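Local atomic coordinates of staphylococcal enterotoxin-like toxin (Staphylococcus aureus, PDB entry 4DXF), a protein that probably binds carbohydrate, as a staphylococcal superantigen-like protein built from an OB-fold and a beta-grasp domain. Residues I164-K169 against D197-N202; N75-V80 against T98-K103; I113-N118 against G157-G162; R20-K25 against F79-E84. All coordinates share one frame; numbering follows the deposited sequence.

Contact 1. Residues I164-K169 against D197-N202; sequences IVIKMK and DNIEVN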
loop_
_atom_site.group_PDB
_atom_site.type_symbol
_atom_site.label_atom_id
_atom_site.label_comp_id
_atom_site.label_asym_id
_atom_site.label_seq_id
_atom_site.Cartn_x
_atom_site.Cartn_y
_atom_site.Cartn_z
ATOM N N ILE A 164 -6.236 9.874 4.399
ATOM C CA ILE A 164 -5.312 9.424 5.407
ATOM C C ILE A 164 -3.989 10.259 5.297
ATOM O O ILE A 164 -3.507 10.528 4.160
ATOM C CB ILE A 164 -4.960 7.990 5.113
ATOM C CG1 ILE A 164 -6.136 7.016 5.325
ATOM C CG2 ILE A 164 -3.706 7.602 5.964
ATOM C CD1 ILE A 164 -5.934 5.848 4.378
ATOM N N VAL A 165 -3.453 10.700 6.423
ATOM C CA VAL A 165 -2.217 11.453 6.431
ATOM C C VAL A 165 -1.219 10.775 7.374
ATOM O O VAL A 165 -1.483 10.573 8.594
ATOM C CB VAL A 165 -2.406 12.983 6.835
ATOM C CG1 VAL A 165 -1.040 13.823 6.804
ATOM C CG2 VAL A 165 -3.564 13.661 6.030
ATOM N N ILE A 166 -0.063 10.468 6.782
ATOM C CA ILE A 166 1.014 9.811 7.531
ATOM C C ILE A 166 1.964 10.906 7.941
ATOM O O ILE A 166 2.541 11.584 7.085
ATOM C CB ILE A 166 1.780 8.792 6.639
ATOM C CG1 ILE A 166 0.898 7.810 5.859
ATOM C CG2 ILE A 166 2.896 8.004 7.446
ATOM C CD1 ILE A 166 -0.000 6.848 6.706
ATOM N N LYS A 167 2.121 11.118 9.241
ATOM C CA LYS A 167 2.937 12.226 9.712
ATOM C C LYS A 167 4.280 11.685 10.122
ATOM O O LYS A 167 4.333 10.809 10.953
ATOM C CB LYS A 167 2.288 12.969 10.900
ATOM C CG LYS A 167 0.968 13.655 10.397
ATOM C CD LYS A 167 0.218 14.369 11.511
ATOM C CE LYS A 167 0.310 15.880 11.362
ATOM N NZ LYS A 167 0.147 16.501 12.714
ATOM N N MET A 168 5.335 12.240 9.529
ATOM C CA MET A 168 6.709 11.803 9.778
ATOM C C MET A 168 7.376 12.525 10.962
ATOM O O MET A 168 7.131 13.720 11.186
ATOM C CB MET A 168 7.478 12.023 8.489
ATOM C CG MET A 168 6.830 11.279 7.276
ATOM S SD MET A 168 6.492 9.517 7.559
ATOM C CE MET A 168 8.175 8.771 7.420
ATOM N N LYS A 169 8.216 11.803 11.712
ATOM C CA LYS A 169 8.957 12.355 12.879
ATOM C C LYS A 169 9.835 13.524 12.443
ATOM O O LYS A 169 9.997 14.531 13.175
ATOM C CB LYS A 169 9.846 11.290 13.550
ATOM C CG LYS A 169 9.144 10.463 14.602
ATOM C CD LYS A 169 10.013 9.305 14.991
ATOM C CE LYS A 169 9.219 8.301 15.746
ATOM N NZ LYS A 169 8.383 9.000 16.770
ATOM N N ASP A 197 5.512 8.946 12.679
ATOM C CA ASP A 197 5.164 9.374 13.997
ATOM C C ASP A 197 3.727 8.974 14.407
ATOM O O ASP A 197 3.524 8.224 15.384
ATOM C CB ASP A 197 5.354 10.878 14.083
ATOM C CG ASP A 197 5.287 11.355 15.493
ATOM O OD1 ASP A 197 5.930 10.729 16.387
ATOM O OD2 ASP A 197 4.549 12.311 15.708
ATOM N N ASN A 198 2.755 9.470 13.640
ATOM C CA ASN A 198 1.310 9.209 13.864
ATOM C C ASN A 198 0.562 9.348 12.527
ATOM O O ASN A 198 1.073 9.894 11.512
ATOM C CB ASN A 198 0.678 10.082 14.979
ATOM C CG ASN A 198 0.640 11.554 14.625
ATOM O OD1 ASN A 198 -0.346 12.074 14.079
ATOM N ND2 ASN A 198 1.735 12.228 14.888
ATOM N N ILE A 199 -0.677 8.866 12.555
ATOM C CA ILE A 199 -1.447 8.749 11.342
ATOM C C ILE A 199 -2.785 9.425 11.692
ATOM O O ILE A 199 -3.330 9.124 12.761
ATOM C CB ILE A 199 -1.632 7.286 10.983
ATOM C CG1 ILE A 199 -0.278 6.660 10.669
ATOM C CG2 ILE A 199 -2.576 7.147 9.763
ATOM C CD1 ILE A 199 -0.347 5.233 10.414
ATOM N N GLU A 200 -3.240 10.309 10.817
ATOM C CA GLU A 200 -4.521 11.054 10.984
ATOM C C GLU A 200 -5.498 10.693 9.860
ATOM O O GLU A 200 -5.153 10.722 8.672
ATOM C CB GLU A 200 -4.259 12.564 11.098
ATOM C CG GLU A 200 -3.712 13.074 12.499
ATOM C CD GLU A 200 -2.978 14.453 12.429
ATOM O OE1 GLU A 200 -2.924 15.098 11.333
ATOM O OE2 GLU A 200 -2.442 14.892 13.483
ATOM N N VAL A 201 -6.726 10.288 10.204
ATOM C CA VAL A 201 -7.627 9.788 9.152
ATOM C C VAL A 201 -8.887 10.662 9.304
ATOM O O VAL A 201 -9.332 10.849 10.438
ATOM C CB VAL A 201 -8.008 8.317 9.372
ATOM C CG1 VAL A 201 -9.046 7.840 8.363
ATOM C CG2 VAL A 201 -6.753 7.407 9.181
ATOM N N ASN A 202 -9.392 11.194 8.191
ATOM C CA ASN A 202 -10.612 11.985 8.277
ATOM C C ASN A 202 -11.574 11.469 7.226
ATOM O O ASN A 202 -11.222 11.325 6.054
ATOM C CB ASN A 202 -10.299 13.480 8.180
ATOM C CG ASN A 202 -11.510 14.319 8.502
ATOM O OD1 ASN A 202 -12.069 14.226 9.592
ATOM N ND2 ASN A 202 -11.974 15.047 7.534
#
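A classic beta bulge breaks the antiparallel pairing here: Asp197 and Asn198 both face Lys167, whose carbonyl O takes a bond from Asp197 N at 2.8 Å and a weak one from Asn198 N at 3.4 Å. Beyond the bulge the pairing is regular, with Val165 and Glu200 exchanging both backbone hydrogen bonds. The two strands are neighbours in the sheet of the beta-grasp domain, and the faces differ sharply. On one, Ile164, Ile166, Ile199 and Val201 lie side by side; CD1 of Ile166 reaches CG1 of Ile199 at 4.0 Å, and the helix 138-153 covers this layer through Leu145 and Leu149. On the other, the Lys167 chain turns about its CG-CD bond (chi3 109°), laying CD and CE against the Glu200 carboxylate and bringing NZ into a salt bridge on the syn side of OE2 at 3.1 Å, 31° out of plane. At the bulge, a second salt bridge joins Lys169 NZ to the anti lone pair of Asp197 OD1 at 3.0 Å, while Asn198 ND2 hydrogen-bonds to Asp197 OD2 from above the carboxylate plane at 2.9 Å. With both oxygens engaged, the Asp197 carboxylate is probably restrained in rotation, and the neighbouring lysine and amide would be expected to stabilise its negative charge.

Contact 2. Residues N75-V80 against T98-K103; sequences NVDVFV and TKSNSK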
loop_
_atom_site.group_PDB
_atom_site.type_symbol
_atom_site.label_atom_id
_atom_site.label_comp_id
_atom_site.label_asym_id
_atom_site.label_seq_id
_atom_site.Cartn_x
_atom_site.Cartn_y
_atom_site.Cartn_z
ATOM N N ASN A 75 17.911 -8.806 -1.465
ATOM C CA ASN A 75 17.418 -8.036 -0.314
ATOM C C ASN A 75 16.233 -7.141 -0.674
ATOM O O ASN A 75 16.226 -5.963 -0.329
ATOM C CB ASN A 75 18.411 -7.093 0.301
ATOM C CG ASN A 75 19.598 -7.819 0.930
ATOM O OD1 ASN A 75 20.752 -7.488 0.631
ATOM N ND2 ASN A 75 19.322 -8.788 1.779
ATOM N N VAL A 76 15.351 -7.766 -1.397
ATOM C CA VAL A 76 14.034 -7.208 -1.799
ATOM C C VAL A 76 12.908 -7.800 -0.923
ATOM O O VAL A 76 12.818 -9.027 -0.722
ATOM C CB VAL A 76 13.883 -7.519 -3.309
ATOM C CG1 VAL A 76 12.444 -7.293 -3.815
ATOM C CG2 VAL A 76 14.905 -6.596 -3.982
ATOM N N ASP A 77 11.985 -6.891 -0.509
ATOM C CA ASP A 77 10.752 -7.257 0.176
ATOM C C ASP A 77 9.654 -6.711 -0.808
ATOM O O ASP A 77 9.891 -5.667 -1.394
ATOM C CB ASP A 77 10.614 -6.475 1.469
ATOM C CG ASP A 77 11.431 -7.044 2.619
ATOM O OD1 ASP A 77 12.273 -7.936 2.317
ATOM O OD2 ASP A 77 11.207 -6.590 3.761
ATOM N N VAL A 78 8.575 -7.442 -0.967
ATOM C CA VAL A 78 7.434 -6.960 -1.812
ATOM C C VAL A 78 6.154 -7.141 -1.060
ATOM O O VAL A 78 5.872 -8.220 -0.466
ATOM C CB VAL A 78 7.398 -7.716 -3.142
ATOM C CG1 VAL A 78 6.369 -7.032 -4.106
ATOM C CG2 VAL A 78 8.764 -7.690 -3.866
ATOM N N PHE A 79 5.340 -6.043 -1.079
ATOM C CA PHE A 79 3.992 -6.132 -0.583
ATOM C C PHE A 79 3.164 -6.301 -1.895
ATOM O O PHE A 79 3.221 -5.362 -2.745
ATOM C CB PHE A 79 3.660 -4.822 0.168
ATOM C CG PHE A 79 2.229 -4.815 0.647
ATOM C CD1 PHE A 79 1.861 -5.589 1.732
ATOM C CD2 PHE A 79 1.270 -4.095 -0.034
ATOM C CE1 PHE A 79 0.471 -5.681 2.166
ATOM C CE2 PHE A 79 -0.109 -4.172 0.340
ATOM C CZ PHE A 79 -0.517 -4.925 1.457
ATOM N N VAL A 80 2.416 -7.391 -1.971
ATOM C CA VAL A 80 1.705 -7.871 -3.170
ATOM C C VAL A 80 0.208 -7.797 -2.939
ATOM O O VAL A 80 -0.308 -8.351 -1.991
ATOM C CB VAL A 80 2.116 -9.330 -3.576
ATOM C CG1 VAL A 80 1.269 -9.919 -4.755
ATOM C CG2 VAL A 80 3.566 -9.370 -3.893
ATOM N N THR A 98 10.519 -2.860 -1.574
ATOM C CA THR A 98 11.264 -2.116 -0.603
ATOM C C THR A 98 12.600 -2.928 -0.295
ATOM O O THR A 98 12.681 -4.037 -0.691
ATOM C CB THR A 98 10.553 -1.994 0.780
ATOM O OG1 THR A 98 10.140 -3.234 1.263
ATOM C CG2 THR A 98 9.238 -1.077 0.607
ATOM N N LYS A 99 13.512 -2.277 0.365
ATOM C CA LYS A 99 14.738 -2.901 0.879
ATOM C C LYS A 99 14.407 -3.697 2.139
ATOM O O LYS A 99 13.755 -3.228 3.032
ATOM C CB LYS A 99 15.784 -1.851 1.238
ATOM C CG LYS A 99 17.156 -2.510 1.556
ATOM C CD LYS A 99 18.325 -1.510 1.331
ATOM C CE LYS A 99 18.702 -0.723 2.614
ATOM N NZ LYS A 99 19.679 -1.459 3.509
ATOM N N SER A 100 14.912 -4.920 2.209
ATOM C CA SER A 100 14.707 -5.773 3.388
ATOM C C SER A 100 15.342 -5.134 4.645
ATOM O O SER A 100 16.287 -4.377 4.566
ATOM C CB SER A 100 15.377 -7.158 3.121
ATOM O OG SER A 100 14.921 -7.783 1.932
ATOM N N ASN A 101 14.801 -5.447 5.806
ATOM C CA ASN A 101 15.326 -4.984 7.079
ATOM C C ASN A 101 16.821 -5.350 7.203
ATOM O O ASN A 101 17.225 -6.392 6.712
ATOM C CB ASN A 101 14.596 -5.734 8.171
ATOM C CG ASN A 101 13.217 -5.116 8.462
ATOM O OD1 ASN A 101 12.808 -4.194 7.765
ATOM N ND2 ASN A 101 12.542 -5.609 9.458
ATOM N N SER A 102 17.538 -4.512 7.929
ATOM C CA SER A 102 18.955 -4.798 8.334
ATOM C C SER A 102 18.998 -4.994 9.833
ATOM O O SER A 102 20.077 -5.183 10.412
ATOM C CB SER A 102 19.853 -3.607 7.917
ATOM O OG SER A 102 19.424 -2.446 8.621
ATOM N N LYS A 103 17.852 -4.976 10.482
ATOM C CA LYS A 103 17.761 -5.089 11.954
ATOM C C LYS A 103 16.304 -5.333 12.358
ATOM O O LYS A 103 15.411 -5.125 11.522
ATOM C CB LYS A 103 18.273 -3.802 12.627
ATOM C CG LYS A 103 17.534 -2.517 12.199
ATOM C CD LYS A 103 17.394 -1.508 13.365
ATOM C CE LYS A 103 18.667 -0.756 13.673
ATOM N NZ LYS A 103 18.964 0.239 12.612
HETATM O O HOH W 1 12.604 -7.359 5.852
#
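Asp77 and Thr98 form an antiparallel hydrogen-bonded pair, each N to the other's O at 2.9 Å, and past them Ser100 N reaches Asn75 O at 3.0 Å, coming from above the carbonyl plane. Side-chain hydrogen bonding centres on Asp77. Ser100 OG donates to Asp77 OD1 at 2.7 Å, 48° out of the carboxylate plane, its hydroxyl placed there by a chi1 of -55° that sets OG opposite the carbonyl carbon. These segments belong to the hairpin of strands 76-80 and 92-99 in the OB-fold domain, and the chain turns a corner at Asn75, where Asn75 and Val76 both face Glu33 in a G1 beta bulge. The water-mediated link uses the other carboxylate oxygen: one water donates to Asp77 OD2 at 2.6 Å and accepts from Asn101 N at 2.9 Å. The countercharge comes from Lys133, which forms a salt bridge with Asp77 OD2 and a hydrogen bond with Thr98 OG1; Asn32 N adds a hydrogen bond to Asp77 OD1. Two partners thus hold each oxygen of this buried carboxylate and probably fix its rotation. Van der Waals contact is slight by comparison, with Asp77 CB beside Thr98 OG1 at 3.3 Å and Asn75 CB against the Ser100 hydroxyl.

Contact 3. Residues I113-N118 against G157-G162; sequences ITKEDN and GNVGSG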
loop_
_atom_site.group_PDB
_atom_site.type_symbol
_atom_site.label_atom_id
_atom_site.label_comp_id
_atom_site.label_asym_id
_atom_site.label_seq_id
_atom_site.Cartn_x
_atom_site.Cartn_y
_atom_site.Cartn_z
ATOM N N ILE A 113 -8.896 8.734 14.152
ATOM C CA ILE A 113 -9.899 8.630 13.084
ATOM C C ILE A 113 -11.049 9.553 13.395
ATOM O O ILE A 113 -11.599 9.450 14.489
ATOM C CB ILE A 113 -10.413 7.231 12.953
ATOM C CG1 ILE A 113 -9.186 6.351 12.600
ATOM C CG2 ILE A 113 -11.504 7.146 11.800
ATOM C CD1 ILE A 113 -9.316 4.869 12.987
ATOM N N THR A 114 -11.352 10.457 12.466
ATOM C CA THR A 114 -12.514 11.295 12.699
ATOM C C THR A 114 -13.441 10.962 11.546
ATOM O O THR A 114 -13.001 10.996 10.378
ATOM C CB THR A 114 -12.201 12.819 12.703
ATOM O OG1 THR A 114 -11.190 13.205 13.657
ATOM C CG2 THR A 114 -13.479 13.661 12.997
ATOM N N LYS A 115 -14.723 10.668 11.853
ATOM C CA LYS A 115 -15.641 10.311 10.822
ATOM C C LYS A 115 -16.940 11.121 10.912
ATOM O O LYS A 115 -17.424 11.269 12.001
ATOM C CB LYS A 115 -15.970 8.857 10.989
ATOM C CG LYS A 115 -17.111 8.350 10.023
ATOM C CD LYS A 115 -17.239 6.847 9.929
ATOM C CE LYS A 115 -17.738 6.191 11.191
ATOM N NZ LYS A 115 -18.206 4.818 10.870
ATOM N N GLU A 116 -17.428 11.641 9.779
ATOM C CA GLU A 116 -18.726 12.347 9.714
ATOM C C GLU A 116 -19.612 11.673 8.703
ATOM O O GLU A 116 -19.265 11.641 7.520
ATOM C CB GLU A 116 -18.534 13.791 9.289
ATOM C CG GLU A 116 -19.882 14.562 9.213
ATOM C CD GLU A 116 -19.758 16.085 9.129
ATOM O OE1 GLU A 116 -18.642 16.629 8.909
ATOM O OE2 GLU A 116 -20.822 16.744 9.234
ATOM N N ASP A 117 -20.755 11.146 9.157
ATOM C CA ASP A 117 -21.613 10.387 8.258
ATOM C C ASP A 117 -22.552 11.364 7.525
ATOM O O ASP A 117 -22.467 12.593 7.708
ATOM C CB ASP A 117 -22.336 9.248 8.989
ATOM C CG ASP A 117 -23.347 9.762 10.023
ATOM O OD1 ASP A 117 -23.812 10.928 9.884
ATOM O OD2 ASP A 117 -23.659 8.996 10.958
ATOM N N ASN A 118 -23.400 10.824 6.657
ATOM C CA ASN A 118 -24.357 11.562 5.830
ATOM C C ASN A 118 -25.380 12.336 6.673
ATOM O O ASN A 118 -26.009 13.298 6.219
ATOM C CB ASN A 118 -25.049 10.586 4.835
ATOM C CG ASN A 118 -25.335 9.194 5.438
ATOM O OD1 ASN A 118 -24.868 8.855 6.518
ATOM N ND2 ASN A 118 -26.096 8.388 4.716
ATOM N N GLY A 157 -18.867 2.329 3.179
ATOM C CA GLY A 157 -20.181 1.805 3.547
ATOM C C GLY A 157 -21.175 2.918 3.278
ATOM O O GLY A 157 -21.623 3.073 2.147
ATOM N N ASN A 158 -21.405 3.719 4.323
ATOM C CA ASN A 158 -22.206 4.944 4.386
ATOM C C ASN A 158 -21.470 6.126 3.735
ATOM O O ASN A 158 -22.078 6.914 2.989
ATOM C CB ASN A 158 -22.486 5.278 5.880
ATOM C CG ASN A 158 -21.164 5.094 6.816
ATOM O OD1 ASN A 158 -20.055 4.794 6.311
ATOM N ND2 ASN A 158 -21.305 5.278 8.150
ATOM N N VAL A 159 -20.155 6.238 3.987
ATOM C CA VAL A 159 -19.355 7.386 3.514
ATOM C C VAL A 159 -18.015 6.876 2.925
ATOM O O VAL A 159 -17.512 5.819 3.353
ATOM C CB VAL A 159 -19.049 8.464 4.605
ATOM C CG1 VAL A 159 -20.288 9.392 4.901
ATOM C CG2 VAL A 159 -18.488 7.848 5.887
ATOM N N GLY A 160 -17.480 7.606 1.955
ATOM C CA GLY A 160 -16.289 7.105 1.194
ATOM C C GLY A 160 -15.351 8.163 0.652
ATOM O O GLY A 160 -14.786 7.965 -0.404
ATOM N N SER A 161 -15.183 9.265 1.385
ATOM C CA SER A 161 -14.323 10.356 1.010
ATOM C C SER A 161 -13.515 10.778 2.235
ATOM O O SER A 161 -13.815 10.315 3.356
ATOM C CB SER A 161 -15.170 11.525 0.447
ATOM O OG SER A 161 -14.308 12.616 0.172
ATOM N N GLY A 162 -12.481 11.601 2.017
ATOM C CA GLY A 162 -11.651 12.184 3.081
ATOM C C GLY A 162 -10.208 11.755 2.790
ATOM O O GLY A 162 -9.832 11.608 1.626
#
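Asp117, which lies beside Asn158 and Val159 at the end of strand 107-116, has its OD1 gripped within its own connection to strand 122-131, by Thr121 N and, weakly, by Lys119 N. Its CB faces the loop, 4.2 Å from Asn158 ND2. Lys115 NZ comes as near to that amide, 4.1 Å from ND2, without a bond; a bend at chi3 (69°) lets NZ hydrogen-bond instead to Asn153 O near the helix end. Asn158 has CG between its backbone N and carbonyl carbon (chi1 44°), which folds OD1 back over the chain to accept from Val159 N at 2.7 Å, a strained bond of 131° at the hydrogen. The loop connects helix 138-153 to strand 162-168 in the beta-grasp domain, so the contact sets the helix-to-strand connection against the exit of another strand of the same sheet. Across the contact no hydrogen bond forms, and Val159 supplies the apolar part. Its CG1, anti to the carbonyl carbon, slots against the strand backbone, 3.6 Å from Glu116 O and 3.7 Å from Asp117 CA. Val159 also touches Ile203 of the intervening strand 196-203, and its CG2 lies 4.3 Å from CD of Lys115.

Contact 4. Residues R20-K25 against F79-E84; sequences RAYYTK and FVVLEE
A type I beta turn from Tyr22 to Lys25, closed by Lys25 N to Tyr22 O at 3.1 Å, carries the chain out of helix 17-22 and presents Tyr22 and Lys25 to the segment 79-84. The Tyr22 hydroxyl donates to Glu83 OE2 at 2.7 Å. It comes from above the carboxylate plane, whereas the carboxylate sits at the ring edge near CE1, the two planes being 84° apart. Lys181 makes a cation-pi contact with the same ring. Within the OB-fold domain, this joins the end of helix 17-22 to the strand 76-80 region; Tyr23, on the same turn, instead reaches helix 138-153 of the beta-grasp domain through its OH and Asp142. Lys25 lies across Glu83 at about a right angle, its CE 4.1 Å from Glu83 CG. Bends at chi3 (95°) and chi4 (52°) curl its chain so that NZ donates a hydrogen bond to Leu82 O in the carbonyl plane, on a lone pair, at 3.1 Å. One water accepts from both Lys25 NZ, at 2.9 Å, and Glu84 N, at 3.0 Å. Val81 CG1 lies against Lys25 CB and CE, both at 4.1 Å.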
loop_
_atom_site.group_PDB
_atom_site.type_symbol
_atom_site.label_atom_id
_atom_site.label_comp_id
_atom_site.label_asym_id
_atom_site.label_seq_id
_atom_site.Cartn_x
_atom_site.Cartn_y
_atom_site.Cartn_z
ATOM N N ARG A 20 -14.463 -0.343 -2.389
ATOM C CA ARG A 20 -14.576 -1.294 -1.317
ATOM C C ARG A 20 -14.060 -2.664 -1.802
ATOM O O ARG A 20 -13.479 -3.421 -1.011
ATOM C CB ARG A 20 -16.025 -1.451 -0.865
ATOM C CG ARG A 20 -16.177 -2.128 0.452
ATOM C CD ARG A 20 -17.675 -2.230 0.872
ATOM N NE ARG A 20 -17.701 -2.649 2.276
ATOM C CZ ARG A 20 -17.436 -3.894 2.666
ATOM N NH1 ARG A 20 -17.210 -4.858 1.774
ATOM N NH2 ARG A 20 -17.407 -4.182 3.956
ATOM N N ALA A 21 -14.284 -2.987 -3.076
ATOM C CA ALA A 21 -13.855 -4.265 -3.626
ATOM C C ALA A 21 -12.329 -4.299 -3.591
ATOM O O ALA A 21 -11.731 -5.309 -3.172
ATOM C CB ALA A 21 -14.351 -4.458 -5.121
ATOM N N TYR A 22 -11.719 -3.226 -4.036
ATOM C CA TYR A 22 -10.263 -3.238 -4.299
ATOM C C TYR A 22 -9.591 -3.394 -2.951
ATOM O O TYR A 22 -8.697 -4.271 -2.765
ATOM C CB TYR A 22 -9.809 -1.962 -4.996
ATOM C CG TYR A 22 -8.311 -1.984 -5.244
ATOM C CD1 TYR A 22 -7.778 -2.816 -6.221
ATOM C CD2 TYR A 22 -7.451 -1.275 -4.421
ATOM C CE1 TYR A 22 -6.375 -2.871 -6.416
ATOM C CE2 TYR A 22 -6.051 -1.328 -4.599
ATOM C CZ TYR A 22 -5.528 -2.109 -5.594
ATOM O OH TYR A 22 -4.121 -2.161 -5.753
ATOM N N TYR A 23 -10.039 -2.589 -1.993
ATOM C CA TYR A 23 -9.366 -2.530 -0.671
ATOM C C TYR A 23 -9.745 -3.636 0.331
ATOM O O TYR A 23 -9.286 -3.638 1.470
ATOM C CB TYR A 23 -9.447 -1.128 -0.109
ATOM C CG TYR A 23 -8.537 -0.091 -0.799
ATOM C CD1 TYR A 23 -7.150 -0.149 -0.628
ATOM C CD2 TYR A 23 -9.048 0.869 -1.670
ATOM C CE1 TYR A 23 -6.301 0.770 -1.233
ATOM C CE2 TYR A 23 -8.239 1.821 -2.254
ATOM C CZ TYR A 23 -6.805 1.731 -2.076
ATOM O OH TYR A 23 -5.976 2.625 -2.637
ATOM N N THR A 24 -10.529 -4.608 -0.126
ATOM C CA THR A 24 -10.782 -5.815 0.645
ATOM C C THR A 24 -10.128 -7.051 0.002
ATOM O O THR A 24 -10.317 -8.168 0.464
ATOM C CB THR A 24 -12.334 -6.039 0.891
ATOM O OG1 THR A 24 -13.032 -5.976 -0.356
ATOM C CG2 THR A 24 -12.813 -4.959 1.816
ATOM N N LYS A 25 -9.430 -6.821 -1.108
ATOM C CA LYS A 25 -8.611 -7.850 -1.768
ATOM C C LYS A 25 -7.579 -8.415 -0.797
ATOM O O LYS A 25 -7.158 -7.735 0.153
ATOM C CB LYS A 25 -7.913 -7.277 -2.998
ATOM C CG LYS A 25 -8.832 -7.281 -4.183
ATOM C CD LYS A 25 -8.349 -6.323 -5.200
ATOM C CE LYS A 25 -7.498 -6.920 -6.251
ATOM N NZ LYS A 25 -7.902 -8.142 -7.061
ATOM N N PHE A 79 5.340 -6.043 -1.079
ATOM C CA PHE A 79 3.992 -6.132 -0.583
ATOM C C PHE A 79 3.164 -6.301 -1.895
ATOM O O PHE A 79 3.221 -5.362 -2.745
ATOM C CB PHE A 79 3.660 -4.822 0.168
ATOM C CG PHE A 79 2.229 -4.815 0.647
ATOM C CD1 PHE A 79 1.861 -5.589 1.732
ATOM C CD2 PHE A 79 1.270 -4.095 -0.034
ATOM C CE1 PHE A 79 0.471 -5.681 2.166
ATOM C CE2 PHE A 79 -0.109 -4.172 0.340
ATOM C CZ PHE A 79 -0.517 -4.925 1.457
ATOM N N VAL A 80 2.416 -7.391 -1.971
ATOM C CA VAL A 80 1.705 -7.871 -3.170
ATOM C C VAL A 80 0.208 -7.797 -2.939
ATOM O O VAL A 80 -0.308 -8.351 -1.991
ATOM C CB VAL A 80 2.116 -9.330 -3.576
ATOM C CG1 VAL A 80 1.269 -9.919 -4.755
ATOM C CG2 VAL A 80 3.566 -9.370 -3.893
ATOM N N VAL A 81 -0.471 -7.230 -3.949
ATOM C CA VAL A 81 -1.926 -7.351 -4.019
ATOM C C VAL A 81 -2.179 -7.847 -5.466
ATOM O O VAL A 81 -1.923 -7.056 -6.398
ATOM C CB VAL A 81 -2.586 -5.932 -3.818
ATOM C CG1 VAL A 81 -4.157 -6.081 -3.961
ATOM C CG2 VAL A 81 -2.301 -5.379 -2.439
ATOM N N LEU A 82 -2.555 -9.115 -5.649
ATOM C CA LEU A 82 -2.672 -9.701 -7.011
ATOM C C LEU A 82 -3.890 -8.991 -7.658
ATOM O O LEU A 82 -4.891 -8.743 -6.977
ATOM C CB LEU A 82 -2.908 -11.162 -7.007
ATOM C CG LEU A 82 -1.770 -12.008 -6.405
ATOM C CD1 LEU A 82 -2.228 -13.423 -6.309
ATOM C CD2 LEU A 82 -0.602 -11.773 -7.385
ATOM N N GLU A 83 -3.722 -8.619 -8.915
ATOM C CA GLU A 83 -4.772 -7.843 -9.611
ATOM C C GLU A 83 -4.933 -8.375 -11.012
ATOM O O GLU A 83 -4.006 -8.978 -11.573
ATOM C CB GLU A 83 -4.325 -6.402 -9.754
ATOM C CG GLU A 83 -4.394 -5.572 -8.546
ATOM C CD GLU A 83 -4.073 -4.087 -8.819
ATOM O OE1 GLU A 83 -4.570 -3.490 -9.812
ATOM O OE2 GLU A 83 -3.403 -3.447 -8.004
ATOM N N GLU A 84 -6.118 -8.151 -11.605
ATOM C CA GLU A 84 -6.193 -8.432 -13.027
ATOM C C GLU A 84 -5.528 -7.317 -13.849
ATOM O O GLU A 84 -5.242 -6.210 -13.363
ATOM C CB GLU A 84 -7.595 -8.928 -13.464
ATOM C CG GLU A 84 -7.738 -10.418 -13.083
ATOM C CD GLU A 84 -9.064 -11.050 -13.460
ATOM O OE1 GLU A 84 -9.071 -11.931 -14.358
ATOM O OE2 GLU A 84 -10.092 -10.680 -12.845
HETATM O O HOH W 2 -8.215 -7.149 -9.770
#

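Contacts 1 and 3 belong to the beta-grasp domain, contacts 2 and 4 to the OB-fold domain. Contacts 1, 2 and 4 are partly buried, and contact 3 lies at the surface. Contact 1 pairs two strands, with an apolar face under the helix and a charged one opposite; contact 3 has no hydrogen bond between its segments. The two meet where strands 196-203 and 107-116 run side by side, Val201 O lying 2.9 Å from Thr114 N, a probable hydrogen bond. Contacts 2 and 4 share Phe79 and Val80: contact 2 pairs backbones and adds bonds to a buried carboxylate, while contact 4 joins residues 81-84 by side-chain bonds to the last residue of helix 17-22 and the beta turn leaving it.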